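Local atomic coordinates of hypothetical protein (Vibrio sp. DAT722, PDB entry 2Q73), a protein that probably hydrolyses nucleoside triphosphates to monophosphates and pyrophosphate with the help of magnesium, as a MazG-type house-cleaning enzyme. Residues Y23-L34 with E58-L69. Numbering follows the deposited sequence.
Sequences YFFKLIEEVGEL and ELYDVLYYVCAL. With MG (magnesium ion), chain G.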
loop_
_atom_site.group_PDB
_atom_site.type_symbol
_atom_site.label_atom_id
_atom_site.label_comp_id
_atom_site.label_asym_id
_atom_site.label_seq_id
_atom_site.Cartn_x
_atom_site.Cartn_y
_atom_site.Cartn_z
ATOM N N TYR C 23 7.482 -12.081 0.979
ATOM C CA TYR C 23 8.178 -10.851 0.705
ATOM C C TYR C 23 7.230 -9.755 0.251
ATOM O O TYR C 23 7.449 -8.586 0.576
ATOM C CB TYR C 23 9.286 -11.060 -0.307
ATOM C CG TYR C 23 10.389 -11.932 0.209
ATOM C CD1 TYR C 23 10.442 -13.283 -0.144
ATOM C CD2 TYR C 23 11.404 -11.412 1.008
ATOM C CE1 TYR C 23 11.463 -14.111 0.291
ATOM C CE2 TYR C 23 12.464 -12.247 1.468
ATOM C CZ TYR C 23 12.479 -13.582 1.100
ATOM O OH TYR C 23 13.484 -14.428 1.514
ATOM N N PHE C 24 6.189 -10.126 -0.490
ATOM C CA PHE C 24 5.240 -9.131 -0.951
ATOM C C PHE C 24 4.384 -8.585 0.212
ATOM O O PHE C 24 4.223 -7.375 0.339
ATOM C CB PHE C 24 4.328 -9.697 -2.068
ATOM C CG PHE C 24 3.399 -8.667 -2.621
ATOM C CD1 PHE C 24 3.918 -7.607 -3.382
ATOM C CD2 PHE C 24 2.025 -8.705 -2.351
ATOM C CE1 PHE C 24 3.067 -6.615 -3.906
ATOM C CE2 PHE C 24 1.166 -7.713 -2.855
ATOM C CZ PHE C 24 1.690 -6.665 -3.621
ATOM N N PHE C 25 3.859 -9.482 1.065
ATOM C CA PHE C 25 3.189 -9.057 2.308
ATOM C C PHE C 25 4.062 -8.130 3.146
ATOM O O PHE C 25 3.597 -7.093 3.628
ATOM C CB PHE C 25 2.830 -10.268 3.164
ATOM C CG PHE C 25 1.722 -11.107 2.614
ATOM C CD1 PHE C 25 0.521 -10.525 2.187
ATOM C CD2 PHE C 25 1.838 -12.509 2.607
ATOM C CE1 PHE C 25 -0.532 -11.334 1.702
ATOM C CE2 PHE C 25 0.807 -13.303 2.136
ATOM C CZ PHE C 25 -0.376 -12.712 1.671
ATOM N N LYS C 26 5.327 -8.487 3.322
ATOM C CA LYS C 26 6.229 -7.645 4.107
ATOM C C LYS C 26 6.447 -6.280 3.483
ATOM O O LYS C 26 6.503 -5.281 4.217
ATOM C CB LYS C 26 7.587 -8.337 4.362
ATOM C CG LYS C 26 7.577 -9.513 5.370
ATOM C CD LYS C 26 7.027 -9.180 6.750
ATOM C CE LYS C 26 7.820 -8.072 7.451
ATOM N NZ LYS C 26 7.255 -7.737 8.807
ATOM N N LEU C 27 6.584 -6.222 2.156
ATOM C CA LEU C 27 6.719 -4.930 1.467
ATOM C C LEU C 27 5.539 -4.014 1.833
ATOM O O LEU C 27 5.745 -2.847 2.196
ATOM C CB LEU C 27 6.808 -5.079 -0.070
ATOM C CG LEU C 27 6.775 -3.747 -0.857
ATOM C CD1 LEU C 27 8.065 -2.960 -0.596
ATOM C CD2 LEU C 27 6.598 -4.013 -2.347
ATOM N N ILE C 28 4.327 -4.542 1.704
ATOM C CA ILE C 28 3.108 -3.760 1.972
ATOM C C ILE C 28 3.040 -3.367 3.468
ATOM O O ILE C 28 2.645 -2.240 3.787
ATOM C CB ILE C 28 1.851 -4.507 1.516
ATOM C CG1 ILE C 28 1.991 -4.982 0.046
ATOM C CG2 ILE C 28 0.542 -3.655 1.795
ATOM C CD1 ILE C 28 2.251 -3.853 -0.980
ATOM N N GLU C 29 3.456 -4.275 4.367
ATOM C CA GLU C 29 3.503 -3.955 5.799
ATOM C C GLU C 29 4.430 -2.777 6.033
ATOM O O GLU C 29 4.109 -1.872 6.812
ATOM C CB GLU C 29 3.973 -5.162 6.625
ATOM C CG GLU C 29 2.952 -6.236 6.714
ATOM C CD GLU C 29 3.551 -7.538 7.196
ATOM O OE1 GLU C 29 4.227 -7.509 8.245
ATOM O OE2 GLU C 29 3.342 -8.571 6.517
ATOM N N GLU C 30 5.581 -2.777 5.365
ATOM C CA GLU C 30 6.543 -1.669 5.572
ATOM C C GLU C 30 6.059 -0.357 4.980
ATOM O O GLU C 30 6.320 0.711 5.541
ATOM C CB GLU C 30 7.947 -2.004 5.045
ATOM C CG GLU C 30 8.562 -3.262 5.679
ATOM C CD GLU C 30 8.687 -3.235 7.201
ATOM O OE1 GLU C 30 8.690 -2.166 7.845
ATOM O OE2 GLU C 30 8.810 -4.338 7.778
ATOM N N VAL C 31 5.342 -0.436 3.865
ATOM C CA VAL C 31 4.776 0.750 3.253
ATOM C C VAL C 31 3.770 1.358 4.244
ATOM O O VAL C 31 3.712 2.582 4.384
ATOM C CB VAL C 31 4.147 0.426 1.900
ATOM C CG1 VAL C 31 3.271 1.582 1.374
ATOM C CG2 VAL C 31 5.248 0.140 0.858
ATOM N N GLY C 32 2.976 0.520 4.916
ATOM C CA GLY C 32 2.017 1.046 5.914
ATOM C C GLY C 32 2.709 1.698 7.095
ATOM O O GLY C 32 2.284 2.732 7.580
ATOM N N GLU C 33 3.797 1.088 7.557
ATOM C CA GLU C 33 4.594 1.689 8.636
ATOM C C GLU C 33 5.250 2.979 8.162
ATOM O O GLU C 33 5.346 3.942 8.935
ATOM C CB GLU C 33 5.626 0.674 9.146
ATOM C CG GLU C 33 4.933 -0.490 9.860
ATOM C CD GLU C 33 5.883 -1.464 10.571
ATOM O OE1 GLU C 33 7.131 -1.305 10.482
ATOM O OE2 GLU C 33 5.360 -2.393 11.257
ATOM N N LEU C 34 5.700 3.018 6.903
ATOM C CA LEU C 34 6.178 4.270 6.321
ATOM C C LEU C 34 5.116 5.389 6.375
ATOM O O LEU C 34 5.417 6.534 6.758
ATOM C CB LEU C 34 6.650 4.067 4.864
ATOM C CG LEU C 34 7.153 5.322 4.119
ATOM C CD1 LEU C 34 8.388 5.947 4.824
ATOM C CD2 LEU C 34 7.496 4.955 2.700
ATOM N N GLU C 58 11.723 3.290 8.266
ATOM C CA GLU C 58 10.686 2.733 7.414
ATOM C C GLU C 58 11.085 2.770 5.941
ATOM O O GLU C 58 10.792 1.816 5.217
ATOM C CB GLU C 58 9.315 3.409 7.643
ATOM C CG GLU C 58 8.892 3.475 9.130
ATOM C CD GLU C 58 9.040 2.168 9.917
ATOM O OE1 GLU C 58 9.119 1.083 9.317
ATOM O OE2 GLU C 58 9.050 2.243 11.170
ATOM N N LEU C 59 11.760 3.844 5.511
ATOM C CA LEU C 59 12.294 3.931 4.137
ATOM C C LEU C 59 13.321 2.826 3.863
ATOM O O LEU C 59 13.255 2.155 2.823
ATOM C CB LEU C 59 12.899 5.311 3.845
ATOM C CG LEU C 59 11.927 6.497 3.638
ATOM C CD1 LEU C 59 12.681 7.798 3.514
ATOM C CD2 LEU C 59 10.988 6.297 2.433
ATOM N N TYR C 60 14.239 2.625 4.805
ATOM C CA TYR C 60 15.184 1.513 4.696
ATOM C C TYR C 60 14.433 0.165 4.637
ATOM O O TYR C 60 14.769 -0.707 3.835
ATOM C CB TYR C 60 16.194 1.498 5.845
ATOM C CG TYR C 60 17.179 0.359 5.643
ATOM C CD1 TYR C 60 18.289 0.518 4.822
ATOM C CD2 TYR C 60 16.931 -0.904 6.185
ATOM C CE1 TYR C 60 19.177 -0.553 4.599
ATOM C CE2 TYR C 60 17.793 -1.973 5.956
ATOM C CZ TYR C 60 18.906 -1.791 5.164
ATOM O OH TYR C 60 19.769 -2.854 4.949
ATOM N N ASP C 61 13.419 -0.006 5.483
ATOM C CA ASP C 61 12.704 -1.273 5.501
ATOM C C ASP C 61 11.976 -1.548 4.175
ATOM O O ASP C 61 11.923 -2.690 3.744
ATOM C CB ASP C 61 11.719 -1.341 6.670
ATOM C CG ASP C 61 12.405 -1.391 8.033
ATOM O OD1 ASP C 61 13.639 -1.567 8.126
ATOM O OD2 ASP C 61 11.671 -1.255 9.036
ATOM N N VAL C 62 11.398 -0.510 3.544
ATOM C CA VAL C 62 10.800 -0.655 2.211
ATOM C C VAL C 62 11.895 -1.056 1.190
ATOM O O VAL C 62 11.711 -2.016 0.402
ATOM C CB VAL C 62 10.034 0.630 1.784
ATOM C CG1 VAL C 62 9.633 0.538 0.322
ATOM C CG2 VAL C 62 8.778 0.823 2.681
ATOM N N LEU C 63 13.024 -0.347 1.230
ATOM C CA LEU C 63 14.195 -0.618 0.381
ATOM C C LEU C 63 14.662 -2.072 0.519
ATOM O O LEU C 63 14.988 -2.724 -0.487
ATOM C CB LEU C 63 15.347 0.337 0.722
ATOM C CG LEU C 63 16.700 0.092 0.051
ATOM C CD1 LEU C 63 16.519 0.258 -1.435
ATOM C CD2 LEU C 63 17.781 1.047 0.579
ATOM N N TYR C 64 14.669 -2.569 1.756
ATOM C CA TYR C 64 15.086 -3.939 2.040
ATOM C C TYR C 64 14.194 -4.911 1.276
ATOM O O TYR C 64 14.692 -5.807 0.606
ATOM C CB TYR C 64 15.019 -4.239 3.538
ATOM C CG TYR C 64 15.395 -5.674 3.878
ATOM C CD1 TYR C 64 16.698 -6.005 4.233
ATOM C CD2 TYR C 64 14.438 -6.703 3.836
ATOM C CE1 TYR C 64 17.054 -7.323 4.540
ATOM C CE2 TYR C 64 14.780 -8.014 4.142
ATOM C CZ TYR C 64 16.088 -8.315 4.497
ATOM O OH TYR C 64 16.449 -9.614 4.790
ATOM N N TYR C 65 12.879 -4.720 1.358
ATOM C CA TYR C 65 11.958 -5.630 0.658
ATOM C C TYR C 65 11.931 -5.459 -0.856
ATOM O O TYR C 65 11.730 -6.438 -1.564
ATOM C CB TYR C 65 10.570 -5.651 1.318
ATOM C CG TYR C 65 10.666 -6.415 2.597
ATOM C CD1 TYR C 65 10.726 -5.753 3.837
ATOM C CD2 TYR C 65 10.830 -7.813 2.572
ATOM C CE1 TYR C 65 10.874 -6.487 5.030
ATOM C CE2 TYR C 65 10.996 -8.539 3.729
ATOM C CZ TYR C 65 11.018 -7.870 4.951
ATOM O OH TYR C 65 11.149 -8.612 6.073
ATOM N N VAL C 66 12.184 -4.238 -1.345
ATOM C CA VAL C 66 12.394 -4.016 -2.777
ATOM C C VAL C 66 13.607 -4.847 -3.262
ATOM O O VAL C 66 13.511 -5.555 -4.260
ATOM C CB VAL C 66 12.520 -2.506 -3.123
ATOM C CG1 VAL C 66 13.079 -2.309 -4.527
ATOM C CG2 VAL C 66 11.148 -1.806 -3.023
ATOM N N CYS C 67 14.727 -4.783 -2.538
ATOM C CA CYS C 67 15.898 -5.618 -2.893
ATOM C C CYS C 67 15.610 -7.120 -2.753
ATOM O O CYS C 67 16.025 -7.920 -3.607
ATOM C CB CYS C 67 17.107 -5.244 -2.048
ATOM S SG CYS C 67 17.744 -3.595 -2.422
ATOM N N ALA C 68 14.920 -7.498 -1.677
ATOM C CA ALA C 68 14.631 -8.917 -1.434
ATOM C C ALA C 68 13.730 -9.459 -2.547
ATOM O O ALA C 68 13.975 -10.542 -3.079
ATOM C CB ALA C 68 13.995 -9.118 -0.084
ATOM N N LEU C 69 12.722 -8.684 -2.926
ATOM C CA LEU C 69 11.846 -9.054 -4.050
ATOM C C LEU C 69 12.607 -9.117 -5.367
ATOM O O LEU C 69 12.326 -9.971 -6.210
ATOM C CB LEU C 69 10.688 -8.068 -4.172
ATOM C CG LEU C 69 9.545 -8.287 -3.170
ATOM C CD1 LEU C 69 8.709 -7.020 -3.015
ATOM C CD2 LEU C 69 8.682 -9.468 -3.662
HETATM MG MG MG G . 9.342 -1.292 9.834
HETATM O O HOH W 1 9.684 -3.842 10.274
HETATM O O HOH W 2 9.409 -0.493 12.087
#
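Leu-27 drops as a knob into the hollow between Val-62, Tyr-65, Val-66 and Leu-69, its forked end splitting the work: CD1 lies 3.9 Å from Val-62 CG1, while CD2 reaches Leu-69 CD1. Val-62 returns the fit. Branching at CB lets it face two ways, CG1 meeting Leu-27 and CG2 resting on the backbone of Glu-30 near Val-31 and Leu-34. Tyr-65, the third knob, offers a flat ring, and Lys-26 CB stands over one face, 3.5 Å from the ring centroid, in a CH-pi contact. Tyr-64 covers the opposite face, and Tyr-23 CD2 meets the edge. Bent at chi2 and chi3, the lysine chain stays beside the tyrosine as far as CE, near OH, and NZ then makes a salt bridge with Glu-29. This antiparallel pair, at 164° with segment axes approaching to 8.6 Å, belongs to the all-alpha MazG fold and carries its acidic metal site. Glu-30, knob among Glu-58, Asp-61, Val-62 and Tyr-65, bends at chi2 (-57°) and brings OE1 to 2.3 Å from magnesium. Glu-33 OE1, Glu-58 OE1, Asp-61 OD2 and a water also bind the ion, whose positive charge probably offsets the repulsion between carboxylate oxygens; Glu-30 OE1 and Asp-61 OD2 lie 3.3 Å apart. Asp-61 OD1 is salt-bridged to Lys-84 of the second subunit. On the pair's apolar side, Leu-34 CD1 packs 3.5 Å from Leu-59 CD2, and Leu-27 of that same neighbouring subunit presses on Leu-34.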